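PDB 1IQ0: arginyl-trna synthetase from Thermus thermophilus, which probably catalyses the ATP-dependent attachment of L-arginine to tRNA(Arg), as a monomeric class I aminoacyl-tRNA synthetase, releasing AMP and diphosphate. Local coordinates for residues Leu507-Phe512 with Gln574-Thr579. Residues are numbered along the deposited sequence; the frame is centred on the assembly and turned at random.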
# COMPACT_ATOMS: atom_id res chain seq x y z
N LEU A 507 -7.25 3.49 25.44
CA LEU A 507 -7.23 4.70 24.64
C LEU A 507 -6.38 4.55 23.38
O LEU A 507 -6.76 5.02 22.30
CB LEU A 507 -6.74 5.87 25.48
CG LEU A 507 -6.85 7.30 24.93
CD1 LEU A 507 -8.26 7.59 24.41
CD2 LEU A 507 -6.48 8.26 26.06
N ASP A 508 -5.22 3.89 23.49
CA ASP A 508 -4.40 3.69 22.30
C ASP A 508 -5.14 2.80 21.32
O ASP A 508 -4.99 2.94 20.10
CB ASP A 508 -3.05 3.07 22.66
CG ASP A 508 -2.15 4.05 23.38
OD1 ASP A 508 -2.25 5.26 23.07
OD2 ASP A 508 -1.35 3.62 24.23
N LEU A 509 -5.95 1.89 21.84
CA LEU A 509 -6.73 1.00 21.00
C LEU A 509 -7.82 1.76 20.22
O LEU A 509 -8.22 1.33 19.14
CB LEU A 509 -7.37 -0.10 21.85
CG LEU A 509 -6.44 -1.25 22.22
CD1 LEU A 509 -7.07 -2.11 23.31
CD2 LEU A 509 -6.15 -2.08 20.98
N LEU A 510 -8.28 2.88 20.77
CA LEU A 510 -9.31 3.67 20.12
C LEU A 510 -8.80 4.42 18.90
O LEU A 510 -9.59 4.98 18.14
CB LEU A 510 -9.94 4.68 21.10
CG LEU A 510 -10.68 4.18 22.35
CD1 LEU A 510 -11.55 5.31 22.87
CD2 LEU A 510 -11.55 2.99 22.03
N ASP A 511 -7.48 4.43 18.70
CA ASP A 511 -6.88 5.13 17.57
C ASP A 511 -6.65 4.25 16.35
O ASP A 511 -6.23 4.73 15.30
CB ASP A 511 -5.56 5.76 17.98
CG ASP A 511 -5.72 6.83 19.02
OD1 ASP A 511 -6.75 7.54 18.98
OD2 ASP A 511 -4.83 6.98 19.87
N PHE A 512 -6.92 2.96 16.48
CA PHE A 512 -6.71 2.02 15.39
C PHE A 512 -7.49 2.31 14.10
O PHE A 512 -6.91 2.34 13.01
CB PHE A 512 -7.05 0.60 15.84
CG PHE A 512 -7.03 -0.41 14.73
CD1 PHE A 512 -5.84 -0.70 14.07
CD2 PHE A 512 -8.20 -1.05 14.34
CE1 PHE A 512 -5.82 -1.62 13.03
CE2 PHE A 512 -8.19 -1.97 13.30
CZ PHE A 512 -7.00 -2.26 12.64
N GLN A 574 -4.65 -8.12 20.96
CA GLN A 574 -4.13 -9.16 20.08
C GLN A 574 -4.89 -9.15 18.75
O GLN A 574 -4.29 -9.31 17.69
CB GLN A 574 -4.26 -10.54 20.74
CG GLN A 574 -5.64 -11.13 20.69
CD GLN A 574 -5.78 -12.23 19.66
OE1 GLN A 574 -5.06 -12.26 18.66
NE2 GLN A 574 -6.74 -13.12 19.88
N ARG A 575 -6.20 -8.96 18.81
CA ARG A 575 -7.00 -8.90 17.60
C ARG A 575 -6.63 -7.68 16.76
O ARG A 575 -6.55 -7.76 15.54
CB ARG A 575 -8.49 -8.85 17.95
CG ARG A 575 -9.08 -10.18 18.39
CD ARG A 575 -10.53 -9.99 18.81
NE ARG A 575 -11.19 -11.25 19.13
CZ ARG A 575 -12.45 -11.34 19.54
NH1 ARG A 575 -13.18 -10.24 19.68
NH2 ARG A 575 -12.98 -12.53 19.80
N THR A 576 -6.39 -6.55 17.42
CA THR A 576 -6.02 -5.33 16.70
C THR A 576 -4.66 -5.46 16.03
O THR A 576 -4.47 -5.00 14.90
CB THR A 576 -6.02 -4.11 17.65
OG1 THR A 576 -7.35 -3.93 18.17
CG2 THR A 576 -5.59 -2.85 16.92
N LEU A 577 -3.70 -6.08 16.72
CA LEU A 577 -2.39 -6.26 16.12
C LEU A 577 -2.45 -7.28 14.97
O LEU A 577 -1.80 -7.10 13.95
CB LEU A 577 -1.38 -6.72 17.17
CG LEU A 577 -1.01 -5.69 18.23
CD1 LEU A 577 0.05 -6.27 19.14
CD2 LEU A 577 -0.48 -4.40 17.54
N ALA A 578 -3.25 -8.34 15.15
CA ALA A 578 -3.39 -9.36 14.11
C ALA A 578 -4.01 -8.77 12.85
O ALA A 578 -3.54 -9.01 11.74
CB ALA A 578 -4.26 -10.54 14.62
N THR A 579 -5.08 -8.00 13.03
CA THR A 579 -5.77 -7.36 11.92
C THR A 579 -4.86 -6.33 11.25
O THR A 579 -4.72 -6.32 10.03
CB THR A 579 -7.07 -6.69 12.41
OG1 THR A 579 -7.98 -7.70 12.85
CG2 THR A 579 -7.73 -5.87 11.28
O HOH W 1 -9.03 -1.55 18.53
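Two first torsions set up the meeting of Phe-512 and Thr-576. The phenyl ring is swung opposite its own backbone N (chi1 173°), and the CG2 methyl of Thr-576 likewise lies opposite its N. These settings turn the two groups against each other, methyl over ring face. CG2 of Thr-576 sits 3.5 Å above the plane of the Phe-512 ring, shifted toward the rim on the CG and CD1 side. This is a CH-pi contact: Thr-576 CG2 is 3.9 Å from the centroid of the Phe-512 ring, 25° off the normal. At the far end of the ring, CZ of Phe-512 meets the CG2 methyl of Thr-579 at 3.9 Å, one helical turn further on. Leu-509 adds its CD2 methyl, 3.6 Å from OG1 of Thr-576.

No direct hydrogen bond joins the two segments. A water bridges them instead, donating to Leu-509 O at 3.1 Å and to Thr-576 OG1 at 2.9 Å. The same hydroxyl also bonds to Ser-572 O, a turn back in its own helix. Thr-579 OG1 bonds to Lys-95 NZ, and Lys-95 also touches Phe-512. Replacing Phe-512 by an alanine would probably leave both threonine methyls without their aromatic partner and open a gap beside the bridging water.

The chain makes a type I turn from Leu-509 to Phe-512, between helices 500-509 and 512-522. The contact therefore packs this turn against the C-terminal helix 562-583, within the mainly helical DALR anticodon-binding domain.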